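Side-chain contacts in bartonella effector protein (Bep) substrate of VirB T4SS (Bartonella sp. 1-1C, PDB 4PY3), which is, as crystallised, the N-terminal Fic domain of a VirB-exported Bartonella effector, from a family that transfers AMP to threonine or tyrosine of proteins, and may do so itself: residues F146-L149 with N150-P154; G158-P161 with T162-V165; C192-G195 with M196-K199. All coordinates share one frame; numbering follows the deposited sequence.

Contact 1 of 3, residues F146-L149 with N150-P154; sequences FVFL and NSIAP
Leu149 and Ile152 meet on the last turn of helix 135-152, which in the Fic fold leads straight into the signature loop; Ala153 occupies the place where the canonical Fic motif has its histidine. The methyls touch, CD1 of Leu149 lying 4.2 Å from CD1 of Ile152, and both branched chains suit this buried side, Leu149 packing on Phe120 and Ile152 on Asn116 of helix 113-126. The same Ile152 CD1 sits over one face of the Phe148 ring in a CH-pi contact, 4.2 Å from the ring centroid. Asn150 works in another direction. With its CG anti to the backbone N (chi1 -176°), its amide leads away from this turn, and OD1 is satisfied by Gln163 NE2 of helix 159-173, an apt use of a short polar residue in a buried place. Its CB, meanwhile, rests on Phe146 O at 3.2 Å. The helix then ends: Ala153 adopts a positive phi, although its N still bonds to Leu149 O at 3.3 Å. Ser151 folds back on the preceding turn, its hydroxyl OG donating to Phe148 O over 2.6 Å.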
ATOM      1  N   PHE A 146      -8.565   4.963  -2.461  1.00 50.22           N
ATOM      2  CA  PHE A 146      -7.809   4.317  -1.389  1.00 48.72           C
ATOM      3  C   PHE A 146      -8.429   2.985  -1.006  1.00 48.73           C
ATOM      4  O   PHE A 146      -7.724   1.972  -0.837  1.00 47.12           O
ATOM      5  CB  PHE A 146      -7.745   5.201  -0.149  1.00 49.27           C
ATOM      6  CG  PHE A 146      -6.710   4.758   0.849  1.00 48.06           C
ATOM      7  CD1 PHE A 146      -5.398   5.169   0.715  1.00 47.34           C
ATOM      8  CD2 PHE A 146      -7.047   3.942   1.914  1.00 48.19           C
ATOM      9  CE1 PHE A 146      -4.429   4.782   1.625  1.00 46.93           C
ATOM     10  CE2 PHE A 146      -6.081   3.549   2.840  1.00 47.85           C
ATOM     11  CZ  PHE A 146      -4.768   3.965   2.691  1.00 47.12           C
ATOM     12  N   VAL A 147      -9.753   2.989  -0.872  1.00 50.07           N
ATOM     13  CA  VAL A 147     -10.496   1.759  -0.582  1.00 50.37           C
ATOM     14  C   VAL A 147     -10.256   0.712  -1.674  1.00 49.20           C
ATOM     15  O   VAL A 147     -10.018  -0.460  -1.386  1.00 48.62           O
ATOM     16  CB  VAL A 147     -12.014   2.037  -0.445  1.00 52.18           C
ATOM     17  CG1 VAL A 147     -12.830   0.751  -0.557  1.00 52.70           C
ATOM     18  CG2 VAL A 147     -12.294   2.727   0.881  1.00 53.11           C
ATOM     19  N   PHE A 148     -10.319   1.154  -2.927  1.00 49.32           N
ATOM     20  CA  PHE A 148     -10.110   0.266  -4.057  1.00 48.95           C
ATOM     21  C   PHE A 148      -8.707  -0.371  -4.014  1.00 46.90           C
ATOM     22  O   PHE A 148      -8.571  -1.591  -4.038  1.00 46.15           O
ATOM     23  CB  PHE A 148     -10.331   1.025  -5.372  1.00 50.01           C
ATOM     24  CG  PHE A 148     -10.090   0.191  -6.607  1.00 50.38           C
ATOM     25  CD1 PHE A 148     -10.575  -1.105  -6.699  1.00 50.64           C
ATOM     26  CD2 PHE A 148      -9.385   0.709  -7.681  1.00 50.43           C
ATOM     27  CE1 PHE A 148     -10.348  -1.875  -7.830  1.00 51.09           C
ATOM     28  CE2 PHE A 148      -9.156  -0.057  -8.813  1.00 50.79           C
ATOM     29  CZ  PHE A 148      -9.635  -1.349  -8.889  1.00 51.10           C
ATOM     30  N   LEU A 149      -7.680   0.463  -3.911  1.00 46.02           N
ATOM     31  CA  LEU A 149      -6.307  -0.013  -3.886  1.00 45.18           C
ATOM     32  C   LEU A 149      -6.057  -0.932  -2.699  1.00 45.00           C
ATOM     33  O   LEU A 149      -5.380  -1.959  -2.823  1.00 44.72           O
ATOM     34  CB  LEU A 149      -5.325   1.156  -3.835  1.00 44.52           C
ATOM     35  CG  LEU A 149      -3.848   0.746  -3.806  1.00 43.13           C
ATOM     36  CD1 LEU A 149      -3.485  -0.111  -5.011  1.00 42.92           C
ATOM     37  CD2 LEU A 149      -2.940   1.964  -3.754  1.00 43.00           C
ATOM     38  N   ASN A 150      -6.604  -0.560  -1.550  1.00 46.31           N
ATOM     39  CA  ASN A 150      -6.461  -1.369  -0.356  1.00 46.50           C
ATOM     40  C   ASN A 150      -6.968  -2.796  -0.557  1.00 46.20           C
ATOM     41  O   ASN A 150      -6.346  -3.755  -0.088  1.00 45.86           O
ATOM     42  CB  ASN A 150      -7.186  -0.749   0.826  1.00 48.42           C
ATOM     43  CG  ASN A 150      -6.960  -1.541   2.097  1.00 49.82           C
ATOM     44  OD1 ASN A 150      -5.860  -1.550   2.648  1.00 49.92           O
ATOM     45  ND2 ASN A 150      -7.982  -2.250   2.543  1.00 51.48           N
ATOM     46  N   SER A 151      -8.073  -2.935  -1.288  1.00 46.35           N
ATOM     47  CA  SER A 151      -8.662  -4.255  -1.539  1.00 46.23           C
ATOM     48  C   SER A 151      -7.843  -5.107  -2.524  1.00 44.38           C
ATOM     49  O   SER A 151      -7.977  -6.340  -2.560  1.00 44.76           O
ATOM     50  CB  SER A 151     -10.083  -4.105  -2.073  1.00 47.95           C
ATOM     51  OG  SER A 151     -10.050  -3.617  -3.398  1.00 48.56           O
ATOM     52  N   ILE A 152      -6.985  -4.459  -3.301  1.00 42.65           N
ATOM     53  CA  ILE A 152      -6.086  -5.160  -4.218  1.00 41.72           C
ATOM     54  C   ILE A 152      -4.924  -5.827  -3.464  1.00 39.86           C
ATOM     55  O   ILE A 152      -4.578  -6.975  -3.732  1.00 39.42           O
ATOM     56  CB  ILE A 152      -5.507  -4.212  -5.278  1.00 41.61           C
ATOM     57  CG1 ILE A 152      -6.654  -3.556  -6.068  1.00 43.19           C
ATOM     58  CG2 ILE A 152      -4.563  -4.970  -6.215  1.00 41.18           C
ATOM     59  CD1 ILE A 152      -6.215  -2.537  -7.098  1.00 43.39           C
ATOM     60  N   ALA A 153      -4.312  -5.069  -2.556  1.00 38.68           N
ATOM     61  CA  ALA A 153      -3.173  -5.529  -1.773  1.00 37.21           C
ATOM     62  C   ALA A 153      -2.164  -6.231  -2.673  1.00 36.17           C
ATOM     63  O   ALA A 153      -1.853  -7.417  -2.479  1.00 36.03           O
ATOM     64  CB  ALA A 153      -3.638  -6.446  -0.664  1.00 37.70           C
ATOM     65  N   PRO A 154      -1.623  -5.489  -3.656  1.00 35.16           N
ATOM     66  CA  PRO A 154      -0.788  -6.083  -4.689  1.00 34.67           C
ATOM     67  C   PRO A 154       0.528  -6.727  -4.216  1.00 33.53           C
ATOM     68  O   PRO A 154       1.078  -7.575  -4.946  1.00 33.75           O
ATOM     69  CB  PRO A 154      -0.498  -4.902  -5.598  1.00 34.94           C
ATOM     70  CG  PRO A 154      -0.459  -3.744  -4.670  1.00 34.71           C
ATOM     71  CD  PRO A 154      -1.542  -4.023  -3.674  1.00 35.06           C
TER

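Contact 2 of 3, residues G158-P161 with T162-V165; sequences GNEP and TQRV
Thr162 reaches back to Gly158 at the start of helix 159-173, in the stretch that corresponds to the second half of the Fic signature motif. Among the hydrogen bonds, the shortest is that from Thr162 OG1 to Gly158 O, 2.7 Å long with a C=O...O angle of 158°; Thr162 N adds only a weak bond to the same oxygen. The hydroxyl is placed by a chi1 of -60°, which sets OG1 beside the backbone N, facing the previous turn. Gly158, the N-cap residue, suits its position because its phi is positive. Regular helical bonds follow, among them Gln163 N to Asn159 O at 2.9 Å. Pro161 lies in the first turn, where a backbone N-H has no carbonyl of the helix one turn back to bond to, and proline's lack of an N-H costs nothing.

Van der Waals contacts come largely from the aliphatic parts of polar chains. Gln163 CG is wedged against two carbonyls, 3.2 Å from both Asn159 O and Glu160 O, while Arg164 CG passes 3.3 Å from Glu160 O.

As for charge, Glu160 OE2 stays 6.8 Å from Arg164 NH2, so their attraction is probably modest; the extended arginine instead forms a salt bridge with Glu185. The chemistry thus implies a helix start secured mainly by backbone carbonyls, with Arg164 NH2 tying this helix to Glu185 at the start of helix 185-197.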
ATOM      1  N   GLY A 158       3.801  -5.217   3.219  1.00 32.67           N
ATOM      2  CA  GLY A 158       4.185  -3.817   3.130  1.00 33.10           C
ATOM      3  C   GLY A 158       3.218  -2.978   2.312  1.00 33.39           C
ATOM      4  O   GLY A 158       3.588  -1.895   1.847  1.00 33.19           O
ATOM      5  N   ASN A 159       2.002  -3.485   2.115  1.00 34.14           N
ATOM      6  CA  ASN A 159       0.983  -2.752   1.347  1.00 35.09           C
ATOM      7  C   ASN A 159       0.632  -1.434   2.026  1.00 36.65           C
ATOM      8  O   ASN A 159       0.648  -0.389   1.395  1.00 37.02           O
ATOM      9  CB  ASN A 159      -0.286  -3.585   1.136  1.00 35.22           C
ATOM     10  CG  ASN A 159      -0.100  -4.695   0.120  1.00 34.82           C
ATOM     11  OD1 ASN A 159       0.221  -4.444  -1.038  1.00 34.36           O
ATOM     12  ND2 ASN A 159      -0.241  -5.946   0.566  1.00 35.26           N
ATOM     13  N   GLU A 160       0.401  -1.483   3.333  1.00 38.47           N
ATOM     14  CA  GLU A 160      -0.109  -0.316   4.056  1.00 40.32           C
ATOM     15  C   GLU A 160       0.827   0.895   3.940  1.00 40.38           C
ATOM     16  O   GLU A 160       0.417   1.930   3.416  1.00 41.20           O
ATOM     17  CB  GLU A 160      -0.420  -0.649   5.520  1.00 42.05           C
ATOM     18  CG  GLU A 160      -1.530  -1.683   5.693  1.00 43.21           C
ATOM     19  CD  GLU A 160      -1.064  -3.141   5.514  1.00 43.39           C
ATOM     20  OE1 GLU A 160       0.127  -3.393   5.156  1.00 43.28           O
ATOM     21  OE2 GLU A 160      -1.896  -4.046   5.743  1.00 44.76           O
ATOM     22  N   PRO A 161       2.084   0.777   4.412  1.00 40.21           N
ATOM     23  CA  PRO A 161       2.964   1.958   4.340  1.00 40.48           C
ATOM     24  C   PRO A 161       3.226   2.426   2.914  1.00 39.87           C
ATOM     25  O   PRO A 161       3.397   3.621   2.683  1.00 40.15           O
ATOM     26  CB  PRO A 161       4.264   1.481   5.000  1.00 40.25           C
ATOM     27  CG  PRO A 161       4.204  -0.001   4.927  1.00 39.54           C
ATOM     28  CD  PRO A 161       2.757  -0.355   5.069  1.00 39.62           C
ATOM     29  N   THR A 162       3.245   1.491   1.967  1.00 38.82           N
ATOM     30  CA  THR A 162       3.427   1.848   0.567  1.00 38.58           C
ATOM     31  C   THR A 162       2.266   2.723   0.037  1.00 39.67           C
ATOM     32  O   THR A 162       2.505   3.745  -0.593  1.00 39.86           O
ATOM     33  CB  THR A 162       3.571   0.597  -0.313  1.00 37.27           C
ATOM     34  OG1 THR A 162       4.710  -0.166   0.118  1.00 37.16           O
ATOM     35  CG2 THR A 162       3.758   0.995  -1.768  1.00 37.03           C
ATOM     36  N   GLN A 163       1.031   2.276   0.250  1.00 40.72           N
ATOM     37  CA  GLN A 163      -0.153   3.018  -0.216  1.00 42.56           C
ATOM     38  C   GLN A 163      -0.307   4.353   0.499  1.00 43.05           C
ATOM     39  O   GLN A 163      -0.674   5.334  -0.134  1.00 43.92           O
ATOM     40  CB  GLN A 163      -1.437   2.177  -0.219  1.00 44.04           C
ATOM     41  CG  GLN A 163      -1.805   1.680   1.149  1.00 45.85           C
ATOM     42  CD  GLN A 163      -2.826   0.542   1.129  1.00 47.96           C
ATOM     43  OE1 GLN A 163      -2.996  -0.184   0.122  1.00 50.06           O
ATOM     44  NE2 GLN A 163      -3.510   0.375   2.250  1.00 48.90           N
ATOM     45  N   ARG A 164       0.085   4.434   1.766  1.00 42.93           N
ATOM     46  CA  ARG A 164       0.046   5.723   2.467  1.00 44.05           C
ATOM     47  C   ARG A 164       1.013   6.732   1.870  1.00 43.93           C
ATOM     48  O   ARG A 164       0.639   7.889   1.639  1.00 44.93           O
ATOM     49  CB  ARG A 164       0.349   5.563   3.945  1.00 44.70           C
ATOM     50  CG  ARG A 164      -0.730   4.792   4.660  1.00 45.24           C
ATOM     51  CD  ARG A 164      -0.349   4.560   6.098  1.00 46.36           C
ATOM     52  NE  ARG A 164      -1.225   3.529   6.658  1.00 46.98           N
ATOM     53  CZ  ARG A 164      -1.317   3.212   7.943  1.00 48.48           C
ATOM     54  NH1 ARG A 164      -0.613   3.879   8.850  1.00 50.16           N
ATOM     55  NH2 ARG A 164      -2.130   2.234   8.319  1.00 48.55           N
ATOM     56  N   VAL A 165       2.249   6.310   1.601  1.00 42.34           N
ATOM     57  CA  VAL A 165       3.203   7.228   0.986  1.00 42.43           C
ATOM     58  C   VAL A 165       2.688   7.686  -0.380  1.00 42.16           C
ATOM     59  O   VAL A 165       2.810   8.849  -0.734  1.00 43.00           O
ATOM     60  CB  VAL A 165       4.606   6.612   0.859  1.00 41.53           C
ATOM     61  CG1 VAL A 165       5.516   7.481   0.000  1.00 41.87           C
ATOM     62  CG2 VAL A 165       5.220   6.453   2.234  1.00 42.20           C
TER

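Contact 3 of 3, residues C192-G195 with M196-K199; sequences CIDG and MTLK
Asp194 and Leu198 lie side by side and point the same way where helix 185-197 runs out. Leu198 CD1 sits over a face of the Asp194 carboxylate, 3.7 Å from Asp194 CG, and also touches Asp194 CB at 3.8 Å. The methyl packs on the flat group while Leu198 CG lies by Asp194 O, and a carboxylate suits this surface position. Ile193 and Thr197 cross at a slant instead, their CG2 methyls 4.0 Å apart. Thr197 turns its hydroxyl back onto the preceding turn: with chi1 58°, OG1 stands between the backbone N and carbonyl carbon and donates to Ile193 O at 2.9 Å. Met196 N binds that carbonyl too, over 2.9 Å, and the two donors approach from opposite faces of its plane. The backbone bonds from Met196 N to Ile193 O and from Thr197 N to Asp194 O span three residues, as in a 3-10 turn, and mark a tightening helix end. Leu198 N closes the turn with a straighter bond to Asp194 O, 2.9 Å long and in the carbonyl plane. Met196 bends at chi3 (-78°), bringing its flexible CE to 3.9 Å from Cys192 O. From there Met196 and Cys192 pack on Asn150 of helix 135-152, while Cys192 also meets Met207, and Asp194 meets Glu206, on helix 205-214.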
ATOM      1  N   CYS A 192     -10.555   0.879   6.518  1.00 45.00           N
ATOM      2  CA  CYS A 192     -10.251  -0.112   5.486  1.00 45.57           C
ATOM      3  C   CYS A 192     -11.266  -1.248   5.529  1.00 45.11           C
ATOM      4  O   CYS A 192     -11.741  -1.705   4.483  1.00 44.79           O
ATOM      5  CB  CYS A 192      -8.819  -0.637   5.637  1.00 48.34           C
ATOM      6  SG  CYS A 192      -7.568   0.610   5.230  1.00 50.59           S
ATOM      7  N   ILE A 193     -11.582  -1.713   6.737  1.00 45.18           N
ATOM      8  CA  ILE A 193     -12.498  -2.843   6.909  1.00 46.49           C
ATOM      9  C   ILE A 193     -13.893  -2.471   6.416  1.00 45.71           C
ATOM     10  O   ILE A 193     -14.494  -3.220   5.638  1.00 46.09           O
ATOM     11  CB  ILE A 193     -12.517  -3.344   8.369  1.00 48.24           C
ATOM     12  CG1 ILE A 193     -11.091  -3.930   8.702  1.00 50.38           C
ATOM     13  CG2 ILE A 193     -13.675  -4.327   8.566  1.00 49.47           C
ATOM     14  CD1 ILE A 193     -10.875  -4.725   9.986  1.00 53.60           C
ATOM     15  N   ASP A 194     -14.382  -1.300   6.828  1.00 45.11           N
ATOM     16  CA  ASP A 194     -15.658  -0.787   6.331  1.00 44.73           C
ATOM     17  C   ASP A 194     -15.674  -0.749   4.816  1.00 43.89           C
ATOM     18  O   ASP A 194     -16.637  -1.185   4.180  1.00 44.00           O
ATOM     19  CB  ASP A 194     -15.953   0.613   6.884  1.00 45.43           C
ATOM     20  CG  ASP A 194     -16.475   0.591   8.307  1.00 47.33           C
ATOM     21  OD1 ASP A 194     -16.618  -0.504   8.891  1.00 49.38           O
ATOM     22  OD2 ASP A 194     -16.758   1.664   8.852  1.00 49.06           O
ATOM     23  N   GLY A 195     -14.588  -0.254   4.240  1.00 43.66           N
ATOM     24  CA  GLY A 195     -14.426  -0.219   2.789  1.00 45.22           C
ATOM     25  C   GLY A 195     -14.623  -1.559   2.090  1.00 47.83           C
ATOM     26  O   GLY A 195     -15.064  -1.594   0.936  1.00 50.12           O
ATOM     27  N   MET A 196     -14.259  -2.660   2.760  1.00 48.63           N
ATOM     28  CA  MET A 196     -14.358  -4.001   2.169  1.00 50.95           C
ATOM     29  C   MET A 196     -15.592  -4.790   2.598  1.00 50.74           C
ATOM     30  O   MET A 196     -15.881  -5.826   2.006  1.00 52.92           O
ATOM     31  CB  MET A 196     -13.117  -4.822   2.511  1.00 53.39           C
ATOM     32  CG  MET A 196     -11.843  -4.304   1.867  1.00 55.17           C
ATOM     33  SD  MET A 196     -10.459  -5.459   2.031  1.00 60.30           S
ATOM     34  CE  MET A 196     -10.031  -5.111   3.728  1.00 58.77           C
ATOM     35  N   THR A 197     -16.310  -4.316   3.612  1.00 48.74           N
ATOM     36  CA  THR A 197     -17.473  -5.032   4.125  1.00 49.43           C
ATOM     37  C   THR A 197     -18.833  -4.360   3.869  1.00 49.43           C
ATOM     38  O   THR A 197     -19.807  -5.054   3.587  1.00 50.80           O
ATOM     39  CB  THR A 197     -17.350  -5.266   5.638  1.00 49.70           C
ATOM     40  OG1 THR A 197     -17.214  -4.008   6.312  1.00 47.81           O
ATOM     41  CG2 THR A 197     -16.151  -6.161   5.944  1.00 50.76           C
ATOM     42  N   LEU A 198     -18.911  -3.032   3.946  1.00 48.36           N
ATOM     43  CA  LEU A 198     -20.219  -2.346   3.868  1.00 49.45           C
ATOM     44  C   LEU A 198     -20.761  -2.201   2.448  1.00 50.80           C
ATOM     45  O   LEU A 198     -20.004  -2.121   1.482  1.00 51.26           O
ATOM     46  CB  LEU A 198     -20.157  -0.979   4.543  1.00 48.47           C
ATOM     47  CG  LEU A 198     -19.620  -0.959   5.976  1.00 48.41           C
ATOM     48  CD1 LEU A 198     -19.694   0.446   6.553  1.00 48.77           C
ATOM     49  CD2 LEU A 198     -20.369  -1.933   6.875  1.00 50.36           C
ATOM     50  N   LYS A 199     -22.085  -2.156   2.340  1.00 53.48           N
ATOM     51  CA  LYS A 199     -22.774  -1.960   1.055  1.00 56.08           C
ATOM     52  C   LYS A 199     -22.354  -0.667   0.345  1.00 56.64           C
ATOM     53  O   LYS A 199     -21.850   0.269   0.969  1.00 54.81           O
ATOM     54  CB  LYS A 199     -24.295  -1.954   1.258  1.00 58.25           C
TER

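How the contacts relate
The three contacts follow one another along the chain, each at an end of one helix of the Fic domain. Contact 1 closes helix 135-152, contact 2 opens helix 159-173 after the intervening signature loop, and contact 3 closes helix 185-197. Contact 1 is the middle member: its centre lies about 10 Å from that of contact 2 and about 11 Å from that of contact 3, and it touches both. Contacts 2 and 3 do not touch; their centres are about 18 Å apart and their nearest atoms about 5 Å. Contacts 1 and 2 thus hold the two ends of the signature-motif loop, while contact 3 packs on the outer side of helix 135-152, with Val147 CG1 3.6 Å from Gly195 O.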